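Local coordinates for protein Cow rumen GH26 endo-mannanase (Metagenome, PDB 6UEH) that hydrolyses internal beta-1,4-mannosidic linkages of mannans, probably including galactomannan, with a family 26 glycoside hydrolase domain joined to a CBM6-type accessory domain, at residues G333-V338 with Q372-G376; W341-Y345 with I358-N362; K270-C274 with W328-A332. All blocks are in the same frame, centred on the assembly; numbering follows the deposited sequence.

Contact 1: G333-V338 with Q372-G376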
loop_
_atom_site.group_PDB
_atom_site.type_symbol
_atom_site.label_atom_id
_atom_site.label_comp_id
_atom_site.label_asym_id
_atom_site.label_seq_id
_atom_site.Cartn_x
_atom_site.Cartn_y
_atom_site.Cartn_z
ATOM N N GLY A 333 16.077 11.577 -2.960
ATOM C CA GLY A 333 16.235 10.144 -3.135
ATOM C C GLY A 333 15.872 9.314 -1.918
ATOM O O GLY A 333 15.623 9.848 -0.836
ATOM N N ALA A 334 15.857 7.997 -2.101
ATOM C CA ALA A 334 15.415 7.068 -1.066
ATOM C C ALA A 334 16.307 7.091 0.173
ATOM O O ALA A 334 15.810 7.139 1.295
ATOM C CB ALA A 334 15.340 5.654 -1.632
ATOM N N LYS A 335 17.621 7.055 -0.032
ATOM C CA LYS A 335 18.563 7.005 1.081
ATOM C C LYS A 335 18.433 8.230 1.983
ATOM O O LYS A 335 18.352 8.104 3.207
ATOM C CB LYS A 335 19.998 6.885 0.567
ATOM C CG LYS A 335 21.040 6.803 1.675
ATOM C CD LYS A 335 22.452 6.809 1.113
ATOM C CE LYS A 335 23.489 6.729 2.225
ATOM N NZ LYS A 335 23.388 7.874 3.176
ATOM N N THR A 336 18.407 9.411 1.375
ATOM C CA THR A 336 18.237 10.647 2.129
ATOM C C THR A 336 16.882 10.669 2.825
ATOM O O THR A 336 16.776 11.092 3.979
ATOM C CB THR A 336 18.373 11.888 1.225
ATOM O OG1 THR A 336 19.712 11.967 0.724
ATOM C CG2 THR A 336 18.053 13.160 2.006
ATOM N N TYR A 337 15.851 10.199 2.127
ATOM C CA TYR A 337 14.507 10.182 2.690
ATOM C C TYR A 337 14.432 9.353 3.968
ATOM O O TYR A 337 13.847 9.787 4.959
ATOM C CB TYR A 337 13.484 9.641 1.686
ATOM C CG TYR A 337 12.180 9.285 2.363
ATOM C CD1 TYR A 337 11.295 10.277 2.767
ATOM C CD2 TYR A 337 11.852 7.961 2.637
ATOM C CE1 TYR A 337 10.111 9.961 3.410
ATOM C CE2 TYR A 337 10.670 7.637 3.277
ATOM C CZ TYR A 337 9.803 8.641 3.661
ATOM O OH TYR A 337 8.622 8.320 4.300
ATOM N N VAL A 338 15.007 8.153 3.932
ATOM C CA VAL A 338 14.999 7.267 5.091
ATOM C C VAL A 338 15.690 7.936 6.278
ATOM O O VAL A 338 15.231 7.824 7.417
ATOM C CB VAL A 338 15.680 5.912 4.774
ATOM C CG1 VAL A 338 15.879 5.090 6.040
ATOM C CG2 VAL A 338 14.857 5.129 3.759
ATOM N N GLN A 372 13.515 0.445 -1.066
ATOM C CA GLN A 372 14.597 1.304 -0.593
ATOM C C GLN A 372 14.060 2.533 0.138
ATOM O O GLN A 372 14.816 3.255 0.786
ATOM C CB GLN A 372 15.493 1.733 -1.756
ATOM C CG GLN A 372 16.208 0.575 -2.435
ATOM C CD GLN A 372 17.258 1.039 -3.421
ATOM O OE1 GLN A 372 17.794 2.141 -3.300
ATOM N NE2 GLN A 372 17.557 0.200 -4.406
ATOM N N TRP A 373 12.754 2.759 0.037
ATOM C CA TRP A 373 12.108 3.870 0.730
ATOM C C TRP A 373 11.543 3.437 2.082
ATOM O O TRP A 373 10.875 4.216 2.762
ATOM C CB TRP A 373 10.993 4.463 -0.135
ATOM C CG TRP A 373 11.478 5.041 -1.426
ATOM C CD1 TRP A 373 11.740 4.363 -2.582
ATOM C CD2 TRP A 373 11.753 6.421 -1.699
ATOM N NE1 TRP A 373 12.164 5.235 -3.556
ATOM C CE2 TRP A 373 12.181 6.503 -3.039
ATOM C CE3 TRP A 373 11.677 7.592 -0.939
ATOM C CZ2 TRP A 373 12.534 7.714 -3.635
ATOM C CZ3 TRP A 373 12.029 8.792 -1.534
ATOM C CH2 TRP A 373 12.451 8.843 -2.870
ATOM N N TYR A 374 11.813 2.191 2.465
ATOM C CA TYR A 374 11.367 1.658 3.749
ATOM C C TYR A 374 12.408 1.935 4.831
ATOM O O TYR A 374 13.587 1.628 4.660
ATOM C CB TYR A 374 11.089 0.157 3.632
ATOM C CG TYR A 374 10.635 -0.513 4.912
ATOM C CD1 TYR A 374 9.555 -0.020 5.636
ATOM C CD2 TYR A 374 11.268 -1.658 5.377
ATOM C CE1 TYR A 374 9.133 -0.638 6.798
ATOM C CE2 TYR A 374 10.852 -2.284 6.538
ATOM C CZ TYR A 374 9.784 -1.772 7.244
ATOM O OH TYR A 374 9.370 -2.396 8.398
ATOM N N ALA A 375 11.970 2.518 5.942
ATOM C CA ALA A 375 12.888 2.953 6.991
ATOM C C ALA A 375 13.324 1.821 7.923
ATOM O O ALA A 375 14.198 2.015 8.768
ATOM C CB ALA A 375 12.261 4.069 7.798
ATOM N N GLY A 376 12.717 0.648 7.779
ATOM C CA GLY A 376 13.114 -0.504 8.573
ATOM C C GLY A 376 12.138 -0.855 9.681
ATOM O O GLY A 376 11.370 -0.009 10.137
#

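Contact 2: W341-Y345 with I358-N362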
loop_
_atom_site.group_PDB
_atom_site.type_symbol
_atom_site.label_atom_id
_atom_site.label_comp_id
_atom_site.label_asym_id
_atom_site.label_seq_id
_atom_site.Cartn_x
_atom_site.Cartn_y
_atom_site.Cartn_z
ATOM N N TRP A 341 13.262 10.384 7.754
ATOM C CA TRP A 341 12.275 9.664 8.556
ATOM C C TRP A 341 12.832 9.312 9.931
ATOM O O TRP A 341 12.174 9.520 10.954
ATOM C CB TRP A 341 11.818 8.387 7.843
ATOM C CG TRP A 341 10.851 7.556 8.648
ATOM C CD1 TRP A 341 11.158 6.655 9.631
ATOM C CD2 TRP A 341 9.422 7.547 8.533
ATOM N NE1 TRP A 341 10.010 6.089 10.132
ATOM C CE2 TRP A 341 8.929 6.620 9.478
ATOM C CE3 TRP A 341 8.509 8.233 7.724
ATOM C CZ2 TRP A 341 7.568 6.362 9.633
ATOM C CZ3 TRP A 341 7.156 7.975 7.881
ATOM C CH2 TRP A 341 6.700 7.050 8.829
ATOM N N LYS A 342 14.043 8.766 9.948
ATOM C CA LYS A 342 14.693 8.402 11.201
ATOM C C LYS A 342 14.925 9.634 12.070
ATOM O O LYS A 342 14.787 9.572 13.291
ATOM C CB LYS A 342 16.015 7.678 10.932
ATOM C CG LYS A 342 15.844 6.309 10.290
ATOM C CD LYS A 342 17.181 5.605 10.115
ATOM C CE LYS A 342 17.001 4.226 9.505
ATOM N NZ LYS A 342 18.306 3.537 9.299
ATOM N N TYR A 343 15.267 10.749 11.432
ATOM C CA TYR A 343 15.458 12.017 12.133
ATOM C C TYR A 343 14.188 12.421 12.872
ATOM O O TYR A 343 14.225 12.733 14.061
ATOM C CB TYR A 343 15.872 13.117 11.146
ATOM C CG TYR A 343 16.198 14.454 11.782
ATOM C CD1 TYR A 343 15.199 15.382 12.054
ATOM C CD2 TYR A 343 17.508 14.796 12.090
ATOM C CE1 TYR A 343 15.496 16.607 12.627
ATOM C CE2 TYR A 343 17.814 16.019 12.661
ATOM C CZ TYR A 343 16.804 16.921 12.927
ATOM O OH TYR A 343 17.108 18.137 13.498
ATOM N N LEU A 344 13.066 12.409 12.158
ATOM C CA LEU A 344 11.779 12.784 12.736
ATOM C C LEU A 344 11.370 11.822 13.847
ATOM O O LEU A 344 10.910 12.243 14.909
ATOM C CB LEU A 344 10.697 12.826 11.655
ATOM C CG LEU A 344 9.277 13.147 12.132
ATOM C CD1 LEU A 344 9.216 14.526 12.786
ATOM C CD2 LEU A 344 8.287 13.049 10.982
ATOM N N TYR A 345 11.548 10.529 13.592
ATOM C CA TYR A 345 11.224 9.489 14.563
ATOM C C TYR A 345 12.006 9.693 15.856
ATOM O O TYR A 345 11.439 9.655 16.949
ATOM C CB TYR A 345 11.521 8.106 13.976
ATOM C CG TYR A 345 11.075 6.931 14.826
ATOM C CD1 TYR A 345 11.809 6.530 15.935
ATOM C CD2 TYR A 345 9.939 6.201 14.495
ATOM C CE1 TYR A 345 11.413 5.451 16.706
ATOM C CE2 TYR A 345 9.537 5.118 15.258
ATOM C CZ TYR A 345 10.278 4.747 16.361
ATOM O OH TYR A 345 9.885 3.670 17.125
ATOM N N ILE A 358 1.433 5.611 16.331
ATOM C CA ILE A 358 1.606 4.418 15.515
ATOM C C ILE A 358 2.146 4.865 14.163
ATOM O O ILE A 358 1.423 5.452 13.360
ATOM C CB ILE A 358 0.288 3.639 15.339
ATOM C CG1 ILE A 358 -0.256 3.210 16.705
ATOM C CG2 ILE A 358 0.497 2.428 14.441
ATOM C CD1 ILE A 358 -1.534 2.405 16.632
ATOM N N TRP A 359 3.426 4.604 13.927
ATOM C CA TRP A 359 4.112 5.153 12.764
ATOM C C TRP A 359 3.776 4.391 11.484
ATOM O O TRP A 359 4.189 3.245 11.302
ATOM C CB TRP A 359 5.625 5.152 12.999
ATOM C CG TRP A 359 6.052 6.051 14.121
ATOM C CD1 TRP A 359 5.998 5.780 15.460
ATOM C CD2 TRP A 359 6.598 7.369 14.001
ATOM N NE1 TRP A 359 6.478 6.850 16.179
ATOM C CE2 TRP A 359 6.853 7.838 15.305
ATOM C CE3 TRP A 359 6.898 8.198 12.914
ATOM C CZ2 TRP A 359 7.392 9.098 15.553
ATOM C CZ3 TRP A 359 7.432 9.448 13.163
ATOM C CH2 TRP A 359 7.673 9.886 14.472
ATOM N N GLU A 360 3.026 5.041 10.598
ATOM C CA GLU A 360 2.672 4.446 9.315
ATOM C C GLU A 360 3.466 5.085 8.186
ATOM O O GLU A 360 3.411 6.300 7.982
ATOM C CB GLU A 360 1.173 4.584 9.037
ATOM C CG GLU A 360 0.743 3.969 7.712
ATOM C CD GLU A 360 -0.762 3.930 7.537
ATOM O OE1 GLU A 360 -1.452 4.813 8.087
ATOM O OE2 GLU A 360 -1.257 3.010 6.854
ATOM N N GLN A 361 4.207 4.260 7.458
ATOM C CA GLN A 361 4.995 4.746 6.337
ATOM C C GLN A 361 4.428 4.231 5.021
ATOM O O GLN A 361 4.137 3.041 4.882
ATOM C CB GLN A 361 6.458 4.324 6.484
ATOM C CG GLN A 361 7.363 4.853 5.382
ATOM C CD GLN A 361 8.823 4.535 5.627
ATOM O OE1 GLN A 361 9.204 3.371 5.770
ATOM N NE2 GLN A 361 9.649 5.573 5.687
ATOM N N ASN A 362 4.262 5.135 4.061
ATOM C CA ASN A 362 3.833 4.743 2.728
ATOM C C ASN A 362 4.936 3.992 1.995
ATOM O O ASN A 362 6.118 4.296 2.145
ATOM C CB ASN A 362 3.408 5.966 1.907
ATOM C CG ASN A 362 1.942 6.323 2.095
ATOM O OD1 ASN A 362 1.614 7.414 2.554
ATOM N ND2 ASN A 362 1.057 5.408 1.725
#

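Contact 3: K270-C274 with W328-A332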
loop_
_atom_site.group_PDB
_atom_site.type_symbol
_atom_site.label_atom_id
_atom_site.label_comp_id
_atom_site.label_asym_id
_atom_site.label_seq_id
_atom_site.Cartn_x
_atom_site.Cartn_y
_atom_site.Cartn_z
ATOM N N LYS A 270 16.929 22.955 0.131
ATOM C CA LYS A 270 17.751 21.766 -0.080
ATOM C C LYS A 270 17.312 20.643 0.856
ATOM O O LYS A 270 17.604 20.669 2.051
ATOM C CB LYS A 270 19.233 22.086 0.127
ATOM C CG LYS A 270 19.814 23.022 -0.924
ATOM C CD LYS A 270 21.315 23.198 -0.744
ATOM C CE LYS A 270 21.894 24.122 -1.804
ATOM N NZ LYS A 270 21.262 25.471 -1.772
ATOM N N THR A 271 16.607 19.663 0.297
ATOM C CA THR A 271 16.002 18.588 1.081
ATOM C C THR A 271 17.004 17.865 1.984
ATOM O O THR A 271 16.740 17.650 3.167
ATOM C CB THR A 271 15.320 17.552 0.162
ATOM O OG1 THR A 271 14.181 18.152 -0.466
ATOM C CG2 THR A 271 14.868 16.337 0.958
ATOM N N ALA A 272 18.155 17.507 1.425
ATOM C CA ALA A 272 19.163 16.752 2.164
ATOM C C ALA A 272 19.700 17.523 3.370
ATOM O O ALA A 272 20.156 16.925 4.342
ATOM C CB ALA A 272 20.309 16.359 1.240
ATOM N N ASP A 273 19.637 18.850 3.314
ATOM C CA ASP A 273 20.212 19.674 4.371
ATOM C C ASP A 273 19.301 19.833 5.585
ATOM O O ASP A 273 19.738 20.329 6.624
ATOM C CB ASP A 273 20.583 21.058 3.829
ATOM C CG ASP A 273 21.865 21.040 3.024
ATOM O OD1 ASP A 273 22.611 20.046 3.127
ATOM O OD2 ASP A 273 22.133 22.020 2.296
ATOM N N CYS A 274 18.045 19.406 5.472
ATOM C CA CYS A 274 17.105 19.594 6.574
ATOM C C CYS A 274 17.509 18.771 7.797
ATOM O O CYS A 274 17.056 19.040 8.908
ATOM C CB CYS A 274 15.676 19.241 6.146
ATOM S SG CYS A 274 15.315 17.478 6.024
ATOM N N TRP A 328 8.559 17.276 -1.280
ATOM C CA TRP A 328 9.938 17.742 -1.144
ATOM C C TRP A 328 10.819 16.762 -0.368
ATOM O O TRP A 328 12.020 16.678 -0.618
ATOM C CB TRP A 328 9.993 19.132 -0.489
ATOM C CG TRP A 328 9.527 19.212 0.946
ATOM C CD1 TRP A 328 8.300 19.621 1.384
ATOM C CD2 TRP A 328 10.290 18.907 2.124
ATOM N NE1 TRP A 328 8.246 19.578 2.757
ATOM C CE2 TRP A 328 9.454 19.142 3.236
ATOM C CE3 TRP A 328 11.596 18.453 2.347
ATOM C CZ2 TRP A 328 9.880 18.935 4.550
ATOM C CZ3 TRP A 328 12.017 18.248 3.653
ATOM C CH2 TRP A 328 11.161 18.491 4.737
ATOM N N TRP A 329 10.228 16.005 0.550
ATOM C CA TRP A 329 11.025 15.102 1.376
ATOM C C TRP A 329 11.536 13.874 0.614
ATOM O O TRP A 329 12.345 13.112 1.141
ATOM C CB TRP A 329 10.235 14.659 2.614
ATOM C CG TRP A 329 8.820 14.219 2.361
ATOM C CD1 TRP A 329 8.410 13.009 1.882
ATOM C CD2 TRP A 329 7.631 14.978 2.607
ATOM N NE1 TRP A 329 7.037 12.972 1.803
ATOM C CE2 TRP A 329 6.535 14.168 2.244
ATOM C CE3 TRP A 329 7.384 16.267 3.094
ATOM C CZ2 TRP A 329 5.215 14.605 2.352
ATOM C CZ3 TRP A 329 6.073 16.698 3.200
ATOM C CH2 TRP A 329 5.005 15.869 2.828
ATOM N N GLY A 330 11.086 13.690 -0.623
ATOM C CA GLY A 330 11.551 12.576 -1.435
ATOM C C GLY A 330 12.461 13.023 -2.564
ATOM O O GLY A 330 12.970 12.208 -3.335
ATOM N N LYS A 331 12.669 14.333 -2.643
ATOM C CA LYS A 331 13.387 14.964 -3.744
ATOM C C LYS A 331 14.858 14.556 -3.827
ATOM O O LYS A 331 15.454 14.578 -4.902
ATOM C CB LYS A 331 13.278 16.485 -3.611
ATOM C CG LYS A 331 13.762 17.283 -4.804
ATOM C CD LYS A 331 13.539 18.766 -4.555
ATOM C CE LYS A 331 13.996 19.614 -5.730
ATOM N NZ LYS A 331 13.737 21.055 -5.471
ATOM N N ALA A 332 15.439 14.188 -2.689
ATOM C CA ALA A 332 16.861 13.860 -2.630
ATOM C C ALA A 332 17.124 12.357 -2.712
ATOM O O ALA A 332 18.260 11.911 -2.549
ATOM C CB ALA A 332 17.475 14.429 -1.363
#

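Contact 1: G333-V338 with Q372-G376
Y337 turns its CG anti to the backbone N (chi1 165°), while W373 sets its CG beside its own N and anti to its carbonyl carbon (chi1 -62°). These torsions bring the two rings together under the first turn of helix 334-351. The site belongs to the TIM barrel of the GH26 domain. Residues 372-376 lie in the loop that follows the fifth barrel strand, 357-362, and they pack on the start of the helix before that strand.

A334 makes the main ring contact. Its CB sits over the face of the W373 indole, 3.6 Å from the centroid of the five-membered ring, a CH-pi contact close to the ring normal. G333, the N-cap residue, meets the far end of the indole, its C lying 3.6 Å from W373 CH2. Y337 comes in at the indole edge, with Y337 CD2 3.6 Å from W373 CE3. The ring planes are inclined at 46°, and the side chains cross at about a right angle. The Y337 ring edge also meets W373 O, which lies near the ring plane.

Polar ends are tied down outside the contact. W373 NE1 donates to N319 O, and Y337 OH is hydrogen-bonded to L311 O and to Q361 NE2. The indole is thus fixed at its nitrogen as well as by the alanine on its face.

V338 completes the contact with its two methyls split between neighbours. V338 CG1 lies 3.8 Å from A375 CA, and V338 CG2 rests 3.5 Å from Q372 O.

Contact 2: W341-Y345 with I358-N362
W341 and Y345 on the helix face W359 and Q361 on the strand, with the segment axes nearly antiparallel at 167° and 11.8 Å apart at closest approach. This is the helix-to-strand layer of a beta-alpha-beta crossover in the TIM barrel.

W359 points at the helix and meets W341, L344 and Y345. Its edge is turned toward the face of W341 in an offset edge-to-face pair, six-membered ring centroids 5.8 Å apart. Y345 puts its CD2 over the centre of the W359 indole, 3.6 Å from W359 CD2. The three rings form an aromatic cluster. L344 CG lies 4.3 Å from W359 CZ3.

Q361 takes the other face of W341. Its CG is anti to the backbone N (chi1 -177°), and the extended chain carries Q361 CB and Q361 NE2 over that face, with the amide tilted 43° from the indole plane. Q361 CB makes a CH-pi contact with the six-membered ring, and Q361 NE2 lies 3.5 Å from W341 CD2. W341 is therefore held between a glutamine and a tryptophan.

W341 NE1 donates to Y379 O, and the Q361 amide has a polar partner in A375. Strand 357-362 lies between strands 306-309 and 382-387 in the barrel, while L344 also packs on I289 of helix 280-301.

Contact 3: K270-C274 with W328-A332
T271 and W328 carry the polar core of this contact. T271 OG1 donates to W328 O at a short 2.6 Å. The C=O...donor angle is 139°, and the hydroxyl stands above the carbonyl plane, 37° out of it. K331 N reaches the same oxygen from the opposite face at 3.2 Å, a bond within the 328-332 turn. W328 O is thus gripped from both sides.

T271 OG1 also lies in the plane of the W328 ring, at its edge. The other branch of the threonine is apolar. T271 CG2 rests 4.0 Å from A332 CB, and A272 CB packs 4.3 Å from A332 CB. C274 adds a sulfur-aromatic contact: C274 SG approaches the edge of the W328 ring, 4.1 Å from W328 CZ3.

W328 reaches these partners because its CG sits between the backbone N and the carbonyl carbon (chi1 66°), a crowded position. W329 brings its CE3 edge over the rim of one W328 face. Farther out, W328 NE1 donates to I241 O, and F269 and W285 meet the indole edge-to-face. K331 runs its extended side chain away to T265 O, while T271 and C274 also touch I340 of helix 334-351.

The contact joins two loops of the TIM barrel, one leading to helix 280-301 and the other to helix 334-351. Chemically it is a single short hydrogen bond between the segments, set among apolar contacts. The threonine hydroxyl helps to satisfy a carbonyl of a buried residue. K331 CB lies beside that hydroxyl, 3.7 Å from T271 OG1, the A332 methyl rests against T271 CG2, and the cysteine sulfur stays at the indole edge.

All three contacts gather round helix 334-351. Contacts 1 and 2 share it, centres 11 Å apart. Q361 bridges them by two probable hydrogen bonds, Q361 OE1 lying 2.9 Å from A375 N and Q361 NE2 3.2 Å from Y337 OH. Contact 3 precedes the helix, 12 Å from contact 1 between centres; they touch where W373 CH2 meets G330 O at 3.4 Å. Contacts 2 and 3 stay about 5 Å apart at nearest atoms. As in other clan GH-A enzymes, the catalytic carboxylates are expected at the C-terminal ends of the fourth and seventh strands, probably 306-309 and 423-429. Loops of contacts 1 and 3 lie at that end. The calcium site is in the CBM6 domain.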